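Local coordinates for protein MNMC2 (Aquifex aeolicus, PDB 3VYW) that binds S-adenosylmethionine and acts as a bacterial tRNA methyltransferase that modifies the wobble uridine, working without the oxidase domain usually fused to it, at residues A[108-119]-A[143-154]. Residues are numbered along the deposited sequence; the frame is centred on the assembly and turned at random.
Sequences GYNLAVALKHLW and LPEPYREIHEFL. With SAM (S-adenosylmethionine), chain E.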
ATOM      1  N   GLY A 108      -7.423  -0.424 -10.589  1.00 30.08           N
ATOM      2  CA  GLY A 108      -8.676  -0.857 -10.057  1.00 29.24           C
ATOM      3  C   GLY A 108      -8.862  -2.333  -9.909  1.00 34.93           C
ATOM      4  O   GLY A 108      -9.944  -2.769  -9.738  1.00 30.19           O
ATOM      5  N   TYR A 109      -7.784  -3.083  -9.995  1.00 33.35           N
ATOM      6  CA  TYR A 109      -7.817  -4.525  -9.958  1.00 31.51           C
ATOM      7  C   TYR A 109      -8.305  -5.149  -8.685  1.00 31.74           C
ATOM      8  O   TYR A 109      -9.081  -6.036  -8.728  1.00 34.56           O
ATOM      9  CB  TYR A 109      -6.432  -5.060 -10.210  1.00 30.16           C
ATOM     10  CG  TYR A 109      -5.986  -5.034 -11.627  1.00 32.52           C
ATOM     11  CD1 TYR A 109      -6.717  -4.423 -12.611  1.00 34.74           C
ATOM     12  CD2 TYR A 109      -4.831  -5.613 -11.979  1.00 32.03           C
ATOM     13  CE1 TYR A 109      -6.287  -4.411 -13.903  1.00 32.14           C
ATOM     14  CE2 TYR A 109      -4.402  -5.597 -13.259  1.00 34.15           C
ATOM     15  CZ  TYR A 109      -5.133  -5.004 -14.214  1.00 36.98           C
ATOM     16  OH  TYR A 109      -4.673  -5.025 -15.484  1.00 37.66           O
ATOM     17  N   ASN A 110      -7.826  -4.689  -7.556  1.00 29.64           N
ATOM     18  CA  ASN A 110      -8.214  -5.263  -6.313  1.00 29.95           C
ATOM     19  C   ASN A 110      -9.681  -5.087  -6.140  1.00 32.87           C
ATOM     20  O   ASN A 110     -10.357  -5.964  -5.730  1.00 33.13           O
ATOM     21  CB  ASN A 110      -7.559  -4.528  -5.163  1.00 32.67           C
ATOM     22  CG  ASN A 110      -6.144  -4.948  -4.900  1.00 37.91           C
ATOM     23  OD1 ASN A 110      -5.703  -5.984  -5.292  1.00 37.70           O
ATOM     24  ND2 ASN A 110      -5.436  -4.116  -4.225  1.00 36.51           N
ATOM     25  N   LEU A 111     -10.163  -3.905  -6.438  1.00 32.05           N
ATOM     26  CA  LEU A 111     -11.544  -3.592  -6.277  1.00 32.11           C
ATOM     27  C   LEU A 111     -12.438  -4.404  -7.161  1.00 32.54           C
ATOM     28  O   LEU A 111     -13.451  -4.844  -6.746  1.00 31.94           O
ATOM     29  CB  LEU A 111     -11.763  -2.116  -6.521  1.00 30.41           C
ATOM     30  CG  LEU A 111     -11.178  -1.230  -5.457  1.00 35.18           C
ATOM     31  CD1 LEU A 111     -11.443   0.224  -5.707  1.00 34.63           C
ATOM     32  CD2 LEU A 111     -11.655  -1.612  -4.084  1.00 36.96           C
ATOM     33  N   ALA A 112     -12.060  -4.560  -8.402  1.00 30.40           N
ATOM     34  CA  ALA A 112     -12.786  -5.365  -9.325  1.00 32.43           C
ATOM     35  C   ALA A 112     -12.805  -6.821  -8.953  1.00 33.95           C
ATOM     36  O   ALA A 112     -13.807  -7.454  -9.042  1.00 36.22           O
ATOM     37  CB  ALA A 112     -12.215  -5.195 -10.702  1.00 29.52           C
ATOM     38  N   VAL A 113     -11.680  -7.354  -8.550  1.00 31.48           N
ATOM     39  CA  VAL A 113     -11.627  -8.720  -8.136  1.00 33.01           C
ATOM     40  C   VAL A 113     -12.475  -8.960  -6.915  1.00 33.44           C
ATOM     41  O   VAL A 113     -13.143  -9.934  -6.831  1.00 37.13           O
ATOM     42  CB  VAL A 113     -10.189  -9.178  -7.946  1.00 34.47           C
ATOM     43  CG1 VAL A 113     -10.126 -10.488  -7.226  1.00 27.79           C
ATOM     44  CG2 VAL A 113      -9.534  -9.295  -9.286  1.00 35.13           C
ATOM     45  N   ALA A 114     -12.450  -8.052  -5.979  1.00 28.88           N
ATOM     46  CA  ALA A 114     -13.270  -8.185  -4.824  1.00 33.13           C
ATOM     47  C   ALA A 114     -14.740  -8.165  -5.142  1.00 36.99           C
ATOM     48  O   ALA A 114     -15.477  -8.965  -4.654  1.00 43.83           O
ATOM     49  CB  ALA A 114     -12.942  -7.080  -3.856  1.00 28.24           C
ATOM     50  N   LEU A 115     -15.165  -7.229  -5.955  1.00 40.31           N
ATOM     51  CA  LEU A 115     -16.557  -7.086  -6.281  1.00 36.17           C
ATOM     52  C   LEU A 115     -17.104  -8.279  -6.996  1.00 39.12           C
ATOM     53  O   LEU A 115     -18.215  -8.625  -6.811  1.00 43.56           O
ATOM     54  CB  LEU A 115     -16.825  -5.829  -7.066  1.00 34.98           C
ATOM     55  CG  LEU A 115     -16.693  -4.490  -6.400  1.00 37.74           C
ATOM     56  CD1 LEU A 115     -16.846  -3.425  -7.445  1.00 37.91           C
ATOM     57  CD2 LEU A 115     -17.697  -4.287  -5.313  1.00 38.22           C
ATOM     58  N   LYS A 116     -16.333  -8.915  -7.833  1.00 42.37           N
ATOM     59  CA  LYS A 116     -16.835 -10.114  -8.437  1.00 42.81           C
ATOM     60  C   LYS A 116     -17.126 -11.215  -7.439  1.00 45.32           C
ATOM     61  O   LYS A 116     -18.143 -11.839  -7.488  1.00 44.57           O
ATOM     62  CB  LYS A 116     -15.850 -10.621  -9.459  1.00 46.38           C
ATOM     63  CG  LYS A 116     -16.482 -11.533 -10.472  1.00 48.90           C
ATOM     64  CD  LYS A 116     -15.549 -12.638 -10.878  1.00 53.04           C
ATOM     65  CE  LYS A 116     -16.300 -13.720 -11.597  1.00 53.77           C
ATOM     66  NZ  LYS A 116     -17.041 -13.199 -12.759  1.00 56.92           N
ATOM     67  N   HIS A 117     -16.200 -11.477  -6.553  1.00 44.78           N
ATOM     68  CA  HIS A 117     -16.421 -12.387  -5.484  1.00 43.11           C
ATOM     69  C   HIS A 117     -17.419 -11.959  -4.495  1.00 41.62           C
ATOM     70  O   HIS A 117     -18.195 -12.749  -4.039  1.00 44.30           O
ATOM     71  CB  HIS A 117     -15.115 -12.725  -4.836  1.00 42.22           C
ATOM     72  CG  HIS A 117     -14.178 -13.373  -5.770  1.00 45.19           C
ATOM     73  ND1 HIS A 117     -13.914 -14.650  -5.730  1.00 49.27           N
ATOM     74  CD2 HIS A 117     -13.518 -12.877  -6.852  1.00 47.35           C
ATOM     75  CE1 HIS A 117     -13.091 -14.956  -6.710  1.00 49.17           C
ATOM     76  NE2 HIS A 117     -12.853 -13.864  -7.393  1.00 47.83           N
ATOM     77  N   LEU A 118     -17.434 -10.711  -4.122  1.00 41.07           N
ATOM     78  CA  LEU A 118     -18.370 -10.337  -3.115  1.00 42.82           C
ATOM     79  C   LEU A 118     -19.760 -10.569  -3.607  1.00 51.51           C
ATOM     80  O   LEU A 118     -20.589 -11.048  -2.889  1.00 53.55           O
ATOM     81  CB  LEU A 118     -18.246  -8.869  -2.821  1.00 44.71           C
ATOM     82  CG  LEU A 118     -17.115  -8.479  -1.928  1.00 47.68           C
ATOM     83  CD1 LEU A 118     -17.027  -6.980  -1.915  1.00 49.23           C
ATOM     84  CD2 LEU A 118     -17.430  -8.988  -0.556  1.00 46.63           C
ATOM     85  N   TRP A 119     -20.031 -10.147  -4.820  1.00 47.33           N
ATOM     86  CA  TRP A 119     -21.301 -10.388  -5.422  1.00 51.06           C
ATOM     87  C   TRP A 119     -21.636 -11.812  -5.732  1.00 48.68           C
ATOM     88  O   TRP A 119     -22.775 -12.185  -5.697  1.00 55.98           O
ATOM     89  CB  TRP A 119     -21.592  -9.419  -6.541  1.00 44.65           C
ATOM     90  CG  TRP A 119     -21.877  -8.060  -6.008  1.00 42.24           C
ATOM     91  CD1 TRP A 119     -22.473  -7.741  -4.828  1.00 44.39           C
ATOM     92  CD2 TRP A 119     -21.544  -6.798  -6.603  1.00 41.21           C
ATOM     93  NE1 TRP A 119     -22.542  -6.412  -4.672  1.00 42.77           N
ATOM     94  CE2 TRP A 119     -22.007  -5.796  -5.701  1.00 43.02           C
ATOM     95  CE3 TRP A 119     -20.943  -6.413  -7.765  1.00 42.77           C
ATOM     96  CZ2 TRP A 119     -21.862  -4.470  -5.962  1.00 45.10           C
ATOM     97  CZ3 TRP A 119     -20.800  -5.076  -8.014  1.00 38.38           C
ATOM     98  CH2 TRP A 119     -21.247  -4.130  -7.132  1.00 37.93           C
ATOM     99  N   LEU A 143      -8.939  -6.197 -17.421  1.00 37.61           N
ATOM    100  CA  LEU A 143      -8.785  -7.528 -16.940  1.00 41.35           C
ATOM    101  C   LEU A 143      -9.416  -8.502 -17.897  1.00 42.24           C
ATOM    102  O   LEU A 143     -10.405  -8.228 -18.504  1.00 37.93           O
ATOM    103  CB  LEU A 143      -9.356  -7.649 -15.530  1.00 38.82           C
ATOM    104  CG  LEU A 143      -8.550  -7.077 -14.365  1.00 36.31           C
ATOM    105  CD1 LEU A 143      -9.341  -7.108 -13.095  1.00 35.47           C
ATOM    106  CD2 LEU A 143      -7.261  -7.796 -14.143  1.00 31.31           C
ATOM    107  N   PRO A 144      -8.783  -9.639 -18.046  1.00 46.37           N
ATOM    108  CA  PRO A 144      -9.275 -10.736 -18.865  1.00 47.63           C
ATOM    109  C   PRO A 144     -10.425 -11.435 -18.202  1.00 46.41           C
ATOM    110  O   PRO A 144     -10.575 -11.296 -17.024  1.00 47.11           O
ATOM    111  CB  PRO A 144      -8.092 -11.665 -18.916  1.00 42.32           C
ATOM    112  CG  PRO A 144      -7.352 -11.377 -17.688  1.00 48.75           C
ATOM    113  CD  PRO A 144      -7.463  -9.918 -17.498  1.00 46.41           C
ATOM    114  N   GLU A 145     -11.163 -12.260 -19.082  1.00 48.37           N
ATOM    115  CA  GLU A 145     -12.244 -12.944 -18.414  1.00 50.23           C
ATOM    116  C   GLU A 145     -11.635 -13.988 -17.544  1.00 42.76           C
ATOM    117  O   GLU A 145     -10.608 -14.515 -17.844  1.00 47.40           O
ATOM    118  CB  GLU A 145     -13.232 -13.567 -19.392  1.00 61.07           C
ATOM    119  CG  GLU A 145     -14.486 -12.766 -19.674  1.00 67.00           C
ATOM    120  CD  GLU A 145     -14.921 -11.803 -18.569  1.00 82.81           C
ATOM    121  OE1 GLU A 145     -14.141 -11.401 -17.664  1.00 80.84           O
ATOM    122  OE2 GLU A 145     -16.110 -11.417 -18.634  1.00 93.90           O
ATOM    123  N   PRO A 146     -12.253 -14.161 -16.393  1.00 38.56           N
ATOM    124  CA  PRO A 146     -13.637 -13.770 -16.136  1.00 41.31           C
ATOM    125  C   PRO A 146     -13.936 -12.495 -15.353  1.00 40.63           C
ATOM    126  O   PRO A 146     -15.010 -12.323 -14.857  1.00 46.54           O
ATOM    127  CB  PRO A 146     -14.122 -14.922 -15.306  1.00 41.52           C
ATOM    128  CG  PRO A 146     -12.948 -15.267 -14.518  1.00 39.00           C
ATOM    129  CD  PRO A 146     -11.827 -15.202 -15.478  1.00 37.57           C
ATOM    130  N   TYR A 147     -12.970 -11.627 -15.253  1.00 40.85           N
ATOM    131  CA  TYR A 147     -13.041 -10.363 -14.579  1.00 41.14           C
ATOM    132  C   TYR A 147     -13.215  -9.150 -15.445  1.00 40.05           C
ATOM    133  O   TYR A 147     -13.219  -8.079 -14.946  1.00 43.69           O
ATOM    134  CB  TYR A 147     -11.807 -10.175 -13.725  1.00 40.63           C
ATOM    135  CG  TYR A 147     -11.642 -11.227 -12.714  1.00 35.46           C
ATOM    136  CD1 TYR A 147     -10.920 -12.352 -12.986  1.00 42.22           C
ATOM    137  CD2 TYR A 147     -12.199 -11.106 -11.480  1.00 36.79           C
ATOM    138  CE1 TYR A 147     -10.762 -13.338 -12.053  1.00 38.80           C
ATOM    139  CE2 TYR A 147     -12.045 -12.091 -10.543  1.00 37.64           C
ATOM    140  CZ  TYR A 147     -11.328 -13.201 -10.848  1.00 36.15           C
ATOM    141  OH  TYR A 147     -11.186 -14.160  -9.939  1.00 37.15           O
ATOM    142  N   ARG A 148     -13.325  -9.313 -16.741  1.00 41.97           N
ATOM    143  CA  ARG A 148     -13.477  -8.181 -17.625  1.00 40.47           C
ATOM    144  C   ARG A 148     -14.728  -7.371 -17.503  1.00 41.51           C
ATOM    145  O   ARG A 148     -14.691  -6.201 -17.654  1.00 41.95           O
ATOM    146  CB  ARG A 148     -13.375  -8.594 -19.057  1.00 47.35           C
ATOM    147  CG  ARG A 148     -14.240  -7.714 -19.899  1.00 58.69           C
ATOM    148  CD  ARG A 148     -14.093  -8.009 -21.358  1.00 64.46           C
ATOM    149  NE  ARG A 148     -12.691  -8.120 -21.661  1.00 80.31           N
ATOM    150  CZ  ARG A 148     -12.158  -9.068 -22.410  1.00 90.83           C
ATOM    151  NH1 ARG A 148     -12.923  -9.991 -22.967  1.00 95.91           N
ATOM    152  NH2 ARG A 148     -10.854  -9.085 -22.605  1.00 91.92           N
ATOM    153  N   GLU A 149     -15.850  -8.017 -17.296  1.00 45.41           N
ATOM    154  CA  GLU A 149     -17.122  -7.338 -17.186  1.00 47.61           C
ATOM    155  C   GLU A 149     -17.204  -6.456 -15.986  1.00 47.20           C
ATOM    156  O   GLU A 149     -17.717  -5.360 -16.027  1.00 46.67           O
ATOM    157  CB  GLU A 149     -18.203  -8.362 -17.028  1.00 50.00           C
ATOM    158  CG  GLU A 149     -19.262  -8.287 -18.068  1.00 72.48           C
ATOM    159  CD  GLU A 149     -18.817  -8.885 -19.369  1.00 91.41           C
ATOM    160  OE1 GLU A 149     -19.158 -10.045 -19.644  1.00101.26           O
ATOM    161  OE2 GLU A 149     -18.136  -8.189 -20.129  1.00 99.84           O
ATOM    162  N   ILE A 150     -16.756  -7.015 -14.888  1.00 42.85           N
ATOM    163  CA  ILE A 150     -16.694  -6.366 -13.609  1.00 38.11           C
ATOM    164  C   ILE A 150     -15.710  -5.229 -13.577  1.00 40.08           C
ATOM    165  O   ILE A 150     -15.939  -4.247 -12.946  1.00 39.40           O
ATOM    166  CB  ILE A 150     -16.392  -7.389 -12.529  1.00 36.97           C
ATOM    167  CG1 ILE A 150     -16.762  -6.851 -11.180  1.00 39.45           C
ATOM    168  CG2 ILE A 150     -14.942  -7.749 -12.533  1.00 36.41           C
ATOM    169  CD1 ILE A 150     -18.083  -6.157 -11.168  1.00 43.06           C
ATOM    170  N   HIS A 151     -14.579  -5.394 -14.225  1.00 35.34           N
ATOM    171  CA  HIS A 151     -13.635  -4.328 -14.295  1.00 36.62           C
ATOM    172  C   HIS A 151     -14.090  -3.115 -15.048  1.00 35.13           C
ATOM    173  O   HIS A 151     -13.872  -2.002 -14.624  1.00 32.98           O
ATOM    174  CB  HIS A 151     -12.338  -4.846 -14.849  1.00 35.52           C
ATOM    175  CG  HIS A 151     -11.187  -3.943 -14.599  1.00 36.20           C
ATOM    176  ND1 HIS A 151     -10.188  -3.813 -15.440  1.00 33.88           N
ATOM    177  CD2 HIS A 151     -10.924  -3.103 -13.562  1.00 32.77           C
ATOM    178  CE1 HIS A 151      -9.328  -2.950 -14.964  1.00 31.01           C
ATOM    179  NE2 HIS A 151      -9.782  -2.513 -13.817  1.00 29.19           N
ATOM    180  N   GLU A 152     -14.702  -3.330 -16.193  1.00 36.25           N
ATOM    181  CA  GLU A 152     -15.255  -2.280 -17.002  1.00 38.57           C
ATOM    182  C   GLU A 152     -16.366  -1.592 -16.289  1.00 37.21           C
ATOM    183  O   GLU A 152     -16.537  -0.424 -16.399  1.00 38.53           O
ATOM    184  CB  GLU A 152     -15.708  -2.799 -18.352  1.00 45.33           C
ATOM    185  CG  GLU A 152     -14.551  -3.115 -19.272  1.00 60.91           C
ATOM    186  CD  GLU A 152     -14.975  -3.506 -20.650  1.00 68.27           C
ATOM    187  OE1 GLU A 152     -14.511  -4.537 -21.156  1.00 70.53           O
ATOM    188  OE2 GLU A 152     -15.755  -2.756 -21.230  1.00 74.28           O
ATOM    189  N   PHE A 153     -17.123  -2.345 -15.539  1.00 36.37           N
ATOM    190  CA  PHE A 153     -18.182  -1.800 -14.754  1.00 35.86           C
ATOM    191  C   PHE A 153     -17.690  -0.838 -13.705  1.00 34.77           C
ATOM    192  O   PHE A 153     -18.280   0.178 -13.503  1.00 37.65           O
ATOM    193  CB  PHE A 153     -18.936  -2.961 -14.150  1.00 36.38           C
ATOM    194  CG  PHE A 153     -19.871  -2.609 -13.053  1.00 44.47           C
ATOM    195  CD1 PHE A 153     -21.198  -2.563 -13.283  1.00 46.83           C
ATOM    196  CD2 PHE A 153     -19.427  -2.416 -11.782  1.00 41.81           C
ATOM    197  CE1 PHE A 153     -22.066  -2.285 -12.279  1.00 44.85           C
ATOM    198  CE2 PHE A 153     -20.282  -2.125 -10.777  1.00 44.31           C
ATOM    199  CZ  PHE A 153     -21.606  -2.071 -11.022  1.00 45.15           C
ATOM    200  N   LEU A 154     -16.618  -1.177 -13.018  1.00 33.16           N
ATOM    201  CA  LEU A 154     -15.996  -0.292 -12.071  1.00 31.98           C
ATOM    202  C   LEU A 154     -15.416   0.939 -12.698  1.00 33.59           C
ATOM    203  O   LEU A 154     -15.509   1.994 -12.182  1.00 35.83           O
ATOM    204  CB  LEU A 154     -14.913  -1.018 -11.310  1.00 30.49           C
ATOM    205  CG  LEU A 154     -14.121  -0.215 -10.301  1.00 29.52           C
ATOM    206  CD1 LEU A 154     -14.991   0.138  -9.140  1.00 26.49           C
ATOM    207  CD2 LEU A 154     -12.958  -1.015  -9.816  1.00 27.30           C
TER
HETATM  208  N   SAM E 501      -4.185  -0.936  -6.253  1.00 36.95           N
HETATM  209  CA  SAM E 501      -3.887  -0.817  -7.631  1.00 41.32           C
HETATM  210  C   SAM E 501      -4.647  -1.918  -8.262  1.00 42.41           C
HETATM  211  O   SAM E 501      -4.791  -2.018  -9.455  1.00 44.54           O
HETATM  212  OXT SAM E 501      -5.176  -2.714  -7.544  1.00 44.23           O
HETATM  213  CB  SAM E 501      -2.377  -0.821  -7.712  1.00 44.33           C
HETATM  214  CG  SAM E 501      -1.907   0.586  -7.321  1.00 49.23           C
HETATM  215  SD  SAM E 501      -0.291   0.873  -7.294  1.00 49.66           S
HETATM  216  CE  SAM E 501       0.434  -0.326  -6.464  1.00 50.49           C
HETATM  217  C5' SAM E 501       0.061   2.267  -6.468  1.00 45.65           C
HETATM  218  C4' SAM E 501      -0.926   3.431  -6.626  1.00 45.13           C
HETATM  219  O4' SAM E 501      -0.789   4.317  -5.532  1.00 43.04           O
HETATM  220  C3' SAM E 501      -0.692   4.293  -7.848  1.00 45.60           C
HETATM  221  O3' SAM E 501      -1.928   4.631  -8.435  1.00 40.82           O
HETATM  222  C2' SAM E 501      -0.075   5.549  -7.299  1.00 44.34           C
HETATM  223  O2' SAM E 501      -0.388   6.648  -8.110  1.00 39.91           O
HETATM  224  C1' SAM E 501      -0.735   5.660  -5.966  1.00 39.57           C
HETATM  225  N9  SAM E 501      -0.056   6.558  -5.007  1.00 36.84           N
HETATM  226  C8  SAM E 501       1.219   6.604  -4.702  1.00 32.57           C
HETATM  227  N7  SAM E 501       1.477   7.518  -3.788  1.00 30.89           N
HETATM  228  C5  SAM E 501       0.351   8.091  -3.483  1.00 30.61           C
HETATM  229  C6  SAM E 501      -0.081   9.147  -2.578  1.00 33.11           C
HETATM  230  N6  SAM E 501       0.763   9.798  -1.797  1.00 30.44           N
HETATM  231  N1  SAM E 501      -1.347   9.447  -2.557  1.00 31.67           N
HETATM  232  C2  SAM E 501      -2.213   8.826  -3.302  1.00 29.02           C
HETATM  233  N3  SAM E 501      -1.889   7.886  -4.137  1.00 32.65           N
HETATM  234  C4  SAM E 501      -0.649   7.469  -4.285  1.00 31.46           C
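Leu143 lays its CD2 methyl over the centre of the Tyr109 ring in a CH-pi contact, 3.5 Å from CD2 to the centroid. The same ring turns its edge toward the face of His151, CE1 to CE1 at 3.5 Å, an offset edge-to-face pair with planes at 71°. The His151 imidazole is itself tied to the backbone, through NE2 to Leu107 O and weakly from Leu143 N to ND1, while Tyr109 OH bonds to Lys56 O. Replacing Tyr109 by alanine would remove the ring, and Leu143 CD2, the His151 face and Lys56 O would probably all lose their partner. Ala112 CB abuts His151 CD2 at 3.8 Å, and the small residue lets the backbones close in, Ala112 CA lying 5.1 Å from His151 CA. Further along, Lys116 CG lies anti to the backbone N (chi1 -159°), and later bends bring CD onto Tyr147 CE2 (3.6 Å) and bond NZ to Pro146 O (3.0 Å). His117 NE2 and Tyr147 OH share a nearly straight hydrogen bond of 3.1 Å. In this Rossmann-like methyltransferase Tyr109 N binds the S-adenosylmethionine carboxylate; Leu143 and His151 thus probably help hold that turn, while Lys116 and His117 fasten the helix to loop 143-147.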